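Local coordinates for putative phosphonate binding protein for ABC transporter (Prochlorococcus marinus str. MIT 9301, PDB 5LQ5) that binds inorganic phosphite strongly in the periplasm and probably delivers it to an ABC transporter, with only very weak affinity for methylphosphonate and phosphate, at residues A[6-11]-A[24-29]; A[54-59]-A[73-78]; A[67-72]-A[261-266]. One frame throughout, in Å; residues are numbered along the deposited sequence. Where two conformers were deposited one is given.

Contact 1 (A[6-11]-A[24-29]); sequences LKVGAI and NLFSKE
Val8, midway along strand 5-10, pushes both of its methyl groups at the helical turn that carries Phe26 and Ser27. The backbones come nearest at Val8 and Ser27, whose CA atoms are 7.1 Å apart. The close part of the contact is small and centres on the Ser27 hydroxyl: Val8 CG2 lies 3.7 Å from Ser27 OG, and the two remaining carbons of the valine side chain, CB and CG1, crowd round the same oxygen. The torsion of Ser27 (chi1 -66°) sets OG beside its own backbone N, where it faces back along the helix and bonds to the carbonyl oxygen of Phe23. That bond leaves the hydroxyl satisfied inside the helix, so a polar atom can lie buried against a valine with no partner on the strand.

Toward Phe26 the fit is looser. Val8 CG1 stands 4.3 Å from Phe26 CD2 and approaches the ring obliquely, and the ring itself stacks with Trp208. The far side of the helix turns from the strand: Lys28 is exposed to solvent, and Leu25 and Glu29 lean on helix 238-246, where Glu29 also bonds to His240.

Strand 5-10, helix 16-34 and strand 37-40 make up a beta-alpha-beta unit, and the contact packs its helix onto its first strand. Val38 of the second strand touches both Val8 and Ser27, while backbone bonds from Leu6 and Val8 to Lys39 hold the two parallel strands together. Strand 60-63 flanks strand 5-10 across from strand 37-40, and its Leu60 meets Phe26 under the same helix.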
loop_
_atom_site.group_PDB
_atom_site.type_symbol
_atom_site.label_atom_id
_atom_site.label_comp_id
_atom_site.label_asym_id
_atom_site.label_seq_id
_atom_site.Cartn_x
_atom_site.Cartn_y
_atom_site.Cartn_z
ATOM N N LEU A 6 0.977 21.038 -8.532
ATOM C CA LEU A 6 1.259 20.053 -7.479
ATOM C C LEU A 6 0.776 18.675 -7.984
ATOM O O LEU A 6 -0.397 18.453 -8.186
ATOM C CB LEU A 6 0.560 20.391 -6.141
ATOM C CG LEU A 6 0.931 19.514 -4.940
ATOM C CD1 LEU A 6 2.340 19.796 -4.440
ATOM C CD2 LEU A 6 -0.061 19.717 -3.795
ATOM N N LYS A 7 1.709 17.756 -8.122
ATOM C CA LYS A 7 1.483 16.485 -8.805
ATOM C C LYS A 7 1.400 15.398 -7.745
ATOM O O LYS A 7 2.330 15.182 -6.991
ATOM C CB LYS A 7 2.606 16.220 -9.807
ATOM C CG LYS A 7 2.695 17.272 -10.926
ATOM C CD LYS A 7 3.971 17.110 -11.744
ATOM C CE LYS A 7 4.536 18.461 -12.156
ATOM N NZ LYS A 7 5.208 19.150 -11.024
ATOM N N VAL A 8 0.227 14.796 -7.656
ATOM C CA VAL A 8 -0.121 13.738 -6.721
ATOM C C VAL A 8 0.066 12.389 -7.389
ATOM O O VAL A 8 -0.307 12.185 -8.542
ATOM C CB VAL A 8 -1.564 13.898 -6.196
ATOM C CG1 VAL A 8 -2.047 12.713 -5.361
ATOM C CG2 VAL A 8 -1.702 15.178 -5.374
ATOM N N GLY A 9 0.721 11.485 -6.681
ATOM C CA GLY A 9 0.901 10.100 -7.147
ATOM C C GLY A 9 0.556 9.098 -6.044
ATOM O O GLY A 9 0.252 9.465 -4.880
ATOM N N ALA A 10 0.605 7.838 -6.416
ATOM C CA ALA A 10 0.282 6.760 -5.499
ATOM C C ALA A 10 0.782 5.433 -6.031
ATOM O O ALA A 10 0.728 5.171 -7.230
ATOM C CB ALA A 10 -1.202 6.683 -5.302
ATOM N N ILE A 11 1.234 4.565 -5.139
ATOM C CA ILE A 11 1.526 3.201 -5.549
ATOM C C ILE A 11 0.239 2.565 -6.118
ATOM O O ILE A 11 -0.852 2.750 -5.542
ATOM C CB ILE A 11 2.139 2.329 -4.437
ATOM C CG1 ILE A 11 1.282 2.343 -3.162
ATOM C CG2 ILE A 11 3.594 2.776 -4.156
ATOM C CD1 ILE A 11 1.645 1.240 -2.206
ATOM N N ASN A 24 -8.261 11.535 -7.665
ATOM C CA ASN A 24 -8.854 12.727 -8.299
ATOM C C ASN A 24 -9.694 13.513 -7.270
ATOM O O ASN A 24 -9.626 14.768 -7.242
ATOM C CB ASN A 24 -9.702 12.363 -9.519
ATOM C CG ASN A 24 -8.878 11.923 -10.727
ATOM O OD1 ASN A 24 -7.740 12.346 -10.944
ATOM N ND2 ASN A 24 -9.493 11.087 -11.573
ATOM N N LEU A 25 -10.471 12.828 -6.438
ATOM C CA LEU A 25 -11.286 13.547 -5.417
ATOM C C LEU A 25 -10.401 14.260 -4.384
ATOM O O LEU A 25 -10.613 15.418 -4.021
ATOM C CB LEU A 25 -12.226 12.597 -4.686
ATOM C CG LEU A 25 -13.463 12.138 -5.442
ATOM C CD1 LEU A 25 -14.180 11.079 -4.623
ATOM C CD2 LEU A 25 -14.397 13.312 -5.748
ATOM N N PHE A 26 -9.351 13.561 -3.965
ATOM C CA PHE A 26 -8.332 14.115 -3.047
ATOM C C PHE A 26 -7.693 15.378 -3.635
ATOM O O PHE A 26 -7.603 16.425 -2.973
ATOM C CB PHE A 26 -7.256 13.044 -2.807
ATOM C CG PHE A 26 -6.159 13.469 -1.861
ATOM C CD1 PHE A 26 -6.337 13.423 -0.485
ATOM C CD2 PHE A 26 -4.943 13.902 -2.362
ATOM C CE1 PHE A 26 -5.321 13.815 0.384
ATOM C CE2 PHE A 26 -3.931 14.304 -1.513
ATOM C CZ PHE A 26 -4.108 14.247 -0.138
ATOM N N SER A 27 -7.268 15.274 -4.878
ATOM C CA SER A 27 -6.603 16.373 -5.584
ATOM C C SER A 27 -7.490 17.612 -5.687
ATOM O O SER A 27 -7.045 18.727 -5.493
ATOM C CB SER A 27 -6.114 15.936 -6.967
ATOM O OG SER A 27 -5.081 14.956 -6.817
ATOM N N LYS A 28 -8.761 17.390 -5.957
ATOM C CA LYS A 28 -9.701 18.512 -6.104
ATOM C C LYS A 28 -9.901 19.260 -4.783
ATOM O O LYS A 28 -9.964 20.486 -4.757
ATOM C CB LYS A 28 -11.041 18.052 -6.706
ATOM C CG LYS A 28 -10.994 17.917 -8.228
ATOM C CD LYS A 28 -12.298 17.367 -8.788
ATOM C CE LYS A 28 -12.158 16.942 -10.248
ATOM N NZ LYS A 28 -12.532 18.015 -11.205
ATOM N N GLU A 29 -9.955 18.525 -3.690
ATOM C CA GLU A 29 -10.094 19.115 -2.353
ATOM C C GLU A 29 -8.815 19.888 -1.974
ATOM O O GLU A 29 -8.874 21.004 -1.476
ATOM C CB GLU A 29 -10.431 18.066 -1.289
ATOM C CG GLU A 29 -10.687 18.629 0.121
ATOM C CD GLU A 29 -11.812 19.669 0.169
ATOM O OE1 GLU A 29 -12.755 19.614 -0.671
ATOM O OE2 GLU A 29 -11.756 20.554 1.063
#

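Contact 2 (A[54-59]-A[73-78]); sequences RTKDLD and LQTPNS
Arg54 lays the aliphatic part of its side chain across Gln74 and Thr75, at the place where helix 46-54 and helix 65-74 both run out. Arg54 CD is 3.5 Å from Gln74 OE1, and the same oxygen lies at the edge of the guanidinium near its plane, 3.7 Å from Arg54 NE. The guanidinium and amide planes stand almost perpendicular, 85° apart, and no hydrogen bond joins the two groups. Gln74 OE1 is buried by the contact without a partner in the model. The bend of the arginine at chi3 (61°) carries the guanidinium away from the amide beyond NE, and Thr55 CG2 sits over the rim of one guanidinium face, 3.7 Å above its plane.

Nearer the backbone, Thr75 OG1 comes within 3.4 Å of Arg54 CA. This hydroxyl bonds to the carbonyl oxygen of Ala71, one turn back in its own helix, and presents to Arg54 an oxygen that is already engaged.

Both segments are helix exits. Lys56 leaves the first helix with positive phi (71°) in a Schellman motif and leads toward strand 60-63; Thr75 ends the second helix and begins a type II beta turn that reaches Ser78 and leads to strand 79-84. In one of the two conformers of Ser78, its OG donates to Thr75 O at 2.8 Å. The long side chain of Lys56 brings NZ to 4.3 Å from Thr75 CG2, a marginal contact at an exposed rim, and makes weak polar contacts with Gln211 and Asp213. On the buried side, Phe53 of helix 46-54 packs against Thr75 and Ser78.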
loop_
_atom_site.group_PDB
_atom_site.type_symbol
_atom_site.label_atom_id
_atom_site.label_comp_id
_atom_site.label_asym_id
_atom_site.label_seq_id
_atom_site.Cartn_x
_atom_site.Cartn_y
_atom_site.Cartn_z
ATOM N N ARG A 54 11.587 10.326 -7.243
ATOM C CA ARG A 54 13.003 10.673 -7.348
ATOM C C ARG A 54 13.273 11.709 -8.451
ATOM O O ARG A 54 14.068 12.637 -8.222
ATOM C CB ARG A 54 13.866 9.422 -7.564
ATOM C CG ARG A 54 15.360 9.724 -7.632
ATOM C CD ARG A 54 16.163 8.501 -8.003
ATOM N NE ARG A 54 15.819 7.934 -9.314
ATOM C CZ ARG A 54 16.268 8.366 -10.492
ATOM N NH1 ARG A 54 17.093 9.422 -10.600
ATOM N NH2 ARG A 54 15.873 7.723 -11.583
ATOM N N THR A 55 12.607 11.565 -9.612
ATOM C CA THR A 55 12.816 12.497 -10.752
ATOM C C THR A 55 11.967 13.779 -10.678
ATOM O O THR A 55 11.986 14.599 -11.579
ATOM C CB THR A 55 12.559 11.832 -12.123
ATOM O OG1 THR A 55 11.201 11.388 -12.177
ATOM C CG2 THR A 55 13.516 10.680 -12.321
ATOM N N LYS A 56 11.160 13.895 -9.636
ATOM C CA LYS A 56 10.321 15.107 -9.393
ATOM C C LYS A 56 9.160 15.236 -10.389
ATOM O O LYS A 56 8.579 16.312 -10.576
ATOM C CB LYS A 56 11.175 16.382 -9.305
ATOM C CG LYS A 56 12.267 16.228 -8.249
ATOM C CD LYS A 56 12.809 17.548 -7.719
ATOM C CE LYS A 56 14.098 17.327 -6.936
ATOM N NZ LYS A 56 13.968 16.374 -5.792
ATOM N N ASP A 57 8.803 14.122 -10.995
ATOM C CA ASP A 57 7.571 14.033 -11.777
ATOM C C ASP A 57 6.348 13.959 -10.868
ATOM O O ASP A 57 5.244 14.200 -11.329
ATOM C CB ASP A 57 7.584 12.819 -12.711
ATOM C CG ASP A 57 8.510 13.011 -13.917
ATOM O OD1 ASP A 57 8.008 12.860 -15.040
ATOM O OD2 ASP A 57 9.709 13.317 -13.773
ATOM N N LEU A 58 6.581 13.590 -9.603
ATOM C CA LEU A 58 5.551 13.496 -8.561
ATOM C C LEU A 58 5.996 14.260 -7.300
ATOM O O LEU A 58 7.132 14.153 -6.868
ATOM C CB LEU A 58 5.278 12.026 -8.212
ATOM C CG LEU A 58 4.863 11.102 -9.344
ATOM C CD1 LEU A 58 4.854 9.662 -8.851
ATOM C CD2 LEU A 58 3.514 11.482 -9.938
ATOM N N ASP A 59 5.084 15.053 -6.741
ATOM C CA ASP A 59 5.377 15.897 -5.584
ATOM C C ASP A 59 4.904 15.396 -4.234
ATOM O O ASP A 59 5.521 15.693 -3.222
ATOM C CB ASP A 59 4.738 17.274 -5.772
ATOM C CG ASP A 59 5.291 18.004 -6.974
ATOM O OD1 ASP A 59 6.535 17.988 -7.157
ATOM O OD2 ASP A 59 4.471 18.595 -7.721
ATOM N N LEU A 73 15.029 7.122 0.754
ATOM C CA LEU A 73 16.440 6.836 0.627
ATOM C C LEU A 73 17.008 7.403 -0.688
ATOM O O LEU A 73 18.102 7.947 -0.711
ATOM C CB LEU A 73 16.710 5.337 0.734
ATOM C CG LEU A 73 16.553 4.738 2.130
ATOM C CD1 LEU A 73 16.536 3.215 2.030
ATOM C CD2 LEU A 73 17.652 5.232 3.103
ATOM N N GLN A 74 16.257 7.241 -1.781
ATOM C CA GLN A 74 16.651 7.707 -3.126
ATOM C C GLN A 74 16.535 9.212 -3.286
ATOM O O GLN A 74 17.151 9.795 -4.147
ATOM C CB GLN A 74 15.811 7.030 -4.212
ATOM C CG GLN A 74 16.064 5.543 -4.408
ATOM C CD GLN A 74 15.760 5.110 -5.835
ATOM O OE1 GLN A 74 14.893 5.674 -6.471
ATOM N NE2 GLN A 74 16.507 4.143 -6.348
ATOM N N THR A 75 15.693 9.801 -2.459
ATOM C CA THR A 75 15.306 11.202 -2.527
ATOM C C THR A 75 15.474 11.876 -1.156
ATOM O O THR A 75 14.495 12.054 -0.425
ATOM C CB THR A 75 13.832 11.338 -2.987
ATOM O OG1 THR A 75 13.564 10.356 -4.000
ATOM C CG2 THR A 75 13.535 12.715 -3.537
ATOM N N PRO A 76 16.723 12.254 -0.800
ATOM C CA PRO A 76 17.014 12.887 0.458
ATOM C C PRO A 76 16.222 14.149 0.786
ATOM O O PRO A 76 15.800 14.914 -0.093
ATOM C CB PRO A 76 18.507 13.227 0.358
ATOM C CG PRO A 76 19.038 12.376 -0.706
ATOM C CD PRO A 76 17.925 12.154 -1.656
ATOM N N ASN A 77 15.935 14.294 2.071
ATOM C CA ASN A 77 15.344 15.523 2.612
ATOM C C ASN A 77 13.886 15.694 2.196
ATOM O O ASN A 77 13.305 16.773 2.267
ATOM C CB ASN A 77 16.205 16.730 2.233
ATOM C CG ASN A 77 17.620 16.575 2.740
ATOM O OD1 ASN A 77 18.571 16.621 1.972
ATOM N ND2 ASN A 77 17.751 16.286 4.035
ATOM N N SER A 78 13.293 14.592 1.756
ATOM C CA SER A 78 11.871 14.548 1.539
ATOM C C SER A 78 11.200 14.467 2.903
ATOM O O SER A 78 11.852 14.247 3.933
ATOM C CB SER A 78 11.501 13.365 0.678
ATOM O OG SER A 78 12.193 12.253 1.165
#

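Contact 3 (A[67-72]-A[261-266]); sequences SGVQAR and KNIEEI
Helix 65-74, which follows the phosphite-binding residue Gly64, packs here against helix 261-269 near the C-terminus of the periplasmic binding protein, almost 190 residues later in the chain. Val69 projects from the first helix and carries the contact for its side. Its methyl CG1 is 4.0 Å from Glu264 CG and only slightly further from Glu264 CB, so it rests on the aliphatic stem of the glutamate. The two side chains cross at about a right angle. With CG anti to its backbone N (chi1 -172°) and the chain extended beyond it, Glu264 runs past the valine and carries its carboxylate on to Arg268, with which OE2 forms a salt bridge one turn along the same helix.

The other methyl, Val69 CG2, reaches 4.5 Å from Ile263 CG2, a looser apolar touch. The Ile263 side chain leaves CA in the direction of helix 65-74; the isoleucine then bends off to pack on Thr127 and Val204. Ile266, one turn on, packs into helix 127-139, so helix 261-269 packs on that helix as well as on helix 65-74. The side chain of Ile263 is about 8 Å from the bound phosphite, and its neighbour Thr127 lines the pocket.

Where the backbones come nearest, at Val69 and Glu264, their CA atoms are 6.6 Å apart. No hydrogen bond or salt bridge joins the two segments; Arg72 NH2 and Glu264 OE1 stay 6.7 Å apart, which probably leaves only a modest long-range attraction. Between 67-72 and 261-266 the contact is therefore made by methyl and methylene groups, while the glutamate's charge is paired within its own helix.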
loop_
_atom_site.group_PDB
_atom_site.type_symbol
_atom_site.label_atom_id
_atom_site.label_comp_id
_atom_site.label_asym_id
_atom_site.label_seq_id
_atom_site.Cartn_x
_atom_site.Cartn_y
_atom_site.Cartn_z
ATOM N N SER A 67 7.917 0.962 -0.044
ATOM C CA SER A 67 8.177 1.870 -1.182
ATOM C C SER A 67 8.442 3.310 -0.689
ATOM O O SER A 67 9.225 4.062 -1.307
ATOM C CB SER A 67 6.987 1.821 -2.166
ATOM O OG SER A 67 5.710 1.975 -1.541
ATOM N N GLY A 68 7.810 3.703 0.416
ATOM C CA GLY A 68 8.094 5.014 0.983
ATOM C C GLY A 68 9.511 5.128 1.557
ATOM O O GLY A 68 10.195 6.139 1.383
ATOM N N VAL A 69 9.966 4.062 2.213
ATOM C CA VAL A 69 11.374 3.960 2.667
ATOM C C VAL A 69 12.325 4.056 1.473
ATOM O O VAL A 69 13.262 4.841 1.468
ATOM C CB VAL A 69 11.602 2.688 3.470
ATOM C CG1 VAL A 69 13.098 2.406 3.642
ATOM C CG2 VAL A 69 10.913 2.794 4.829
ATOM N N GLN A 70 12.032 3.298 0.423
ATOM C CA GLN A 70 12.861 3.315 -0.781
ATOM C C GLN A 70 12.917 4.730 -1.373
ATOM O O GLN A 70 13.997 5.236 -1.742
ATOM C CB GLN A 70 12.319 2.346 -1.861
ATOM C CG GLN A 70 12.410 0.849 -1.481
ATOM C CD GLN A 70 11.620 -0.058 -2.410
ATOM O OE1 GLN A 70 10.615 0.359 -2.989
ATOM N NE2 GLN A 70 12.057 -1.281 -2.558
ATOM N N ALA A 71 11.750 5.343 -1.514
ATOM C CA ALA A 71 11.680 6.680 -2.075
ATOM C C ALA A 71 12.478 7.712 -1.285
ATOM O O ALA A 71 13.151 8.559 -1.870
ATOM C CB ALA A 71 10.237 7.141 -2.227
ATOM N N ARG A 72 12.357 7.650 0.035
ATOM C CA ARG A 72 13.073 8.588 0.911
ATOM C C ARG A 72 14.596 8.353 0.961
ATOM O O ARG A 72 15.362 9.294 1.116
ATOM C CB ARG A 72 12.391 8.602 2.288
ATOM C CG ARG A 72 11.056 9.329 2.200
ATOM C CD ARG A 72 10.255 9.475 3.472
ATOM N NE ARG A 72 9.679 8.203 3.960
ATOM C CZ ARG A 72 10.232 7.466 4.915
ATOM N NH1 ARG A 72 9.640 6.342 5.300
ATOM N NH2 ARG A 72 11.375 7.846 5.491
ATOM N N LYS A 261 11.560 2.297 10.833
ATOM C CA LYS A 261 12.809 1.577 11.129
ATOM C C LYS A 261 12.710 0.059 10.960
ATOM O O LYS A 261 13.567 -0.569 10.346
ATOM C CB LYS A 261 13.279 1.907 12.572
ATOM C CG LYS A 261 14.661 1.413 12.953
ATOM C CD LYS A 261 14.908 1.661 14.441
ATOM C CE LYS A 261 16.075 0.862 15.009
ATOM N NZ LYS A 261 15.728 -0.536 15.414
ATOM N N ASN A 262 11.639 -0.512 11.488
ATOM C CA ASN A 262 11.436 -1.975 11.420
ATOM C C ASN A 262 11.207 -2.430 9.966
ATOM O O ASN A 262 11.785 -3.414 9.517
ATOM C CB ASN A 262 10.287 -2.399 12.329
ATOM C CG ASN A 262 9.980 -3.868 12.240
ATOM O OD1 ASN A 262 10.764 -4.734 12.681
ATOM N ND2 ASN A 262 8.845 -4.175 11.647
ATOM N N ILE A 263 10.431 -1.649 9.200
ATOM C CA ILE A 263 10.246 -2.007 7.788
ATOM C C ILE A 263 11.582 -1.945 7.044
ATOM O O ILE A 263 11.916 -2.831 6.268
ATOM C CB ILE A 263 9.221 -1.082 7.110
ATOM C CG1 ILE A 263 7.816 -1.273 7.694
ATOM C CG2 ILE A 263 9.197 -1.294 5.583
ATOM C CD1 ILE A 263 7.255 -2.664 7.696
ATOM N N GLU A 264 12.352 -0.888 7.313
ATOM C CA GLU A 264 13.661 -0.751 6.675
ATOM C C GLU A 264 14.552 -1.944 7.005
ATOM O O GLU A 264 15.200 -2.494 6.128
ATOM C CB GLU A 264 14.365 0.578 7.043
ATOM C CG GLU A 264 15.639 0.816 6.241
ATOM C CD GLU A 264 16.252 2.195 6.371
ATOM O OE1 GLU A 264 15.742 3.063 7.122
ATOM O OE2 GLU A 264 17.266 2.418 5.643
ATOM N N GLU A 265 14.573 -2.326 8.276
ATOM C CA GLU A 265 15.442 -3.457 8.711
ATOM C C GLU A 265 15.046 -4.782 8.085
ATOM O O GLU A 265 15.891 -5.566 7.651
ATOM C CB GLU A 265 15.419 -3.565 10.241
ATOM C CG GLU A 265 16.159 -2.374 10.874
ATOM C CD GLU A 265 16.040 -2.322 12.390
ATOM O OE1 GLU A 265 15.269 -3.111 12.987
ATOM O OE2 GLU A 265 16.745 -1.488 12.993
ATOM N N ILE A 266 13.743 -5.017 8.026
ATOM C CA ILE A 266 13.208 -6.209 7.360
ATOM C C ILE A 266 13.560 -6.168 5.859
ATOM O O ILE A 266 13.988 -7.169 5.292
ATOM C CB ILE A 266 11.702 -6.422 7.649
ATOM C CG1 ILE A 266 11.464 -6.709 9.154
ATOM C CG2 ILE A 266 11.140 -7.542 6.766
ATOM C CD1 ILE A 266 10.012 -6.831 9.583
#

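How the contacts relate
Contacts 2 and 3 share helix 65-74, contact 3 using its middle and contact 2 its end; their centres are about 14 Å apart. They touch where Leu73 CD1 packs 3.8 Å from Glu264 OE2. Contacts 1 and 2, with centres about 17 Å apart, meet through a charged pair: Lys7 NZ lies 3.4 Å from Asp59 OD2 in a salt bridge, and Asp59 also pairs with Arg217. Contacts 1 and 3 are further apart, about 23 Å between centres, yet Ile11 CG2 touches Ser67 OG at 3.5 Å. This junction is close to the ligand: Ile11 touches the phosphite, and Gly64 of the pocket immediately precedes helix 65-74.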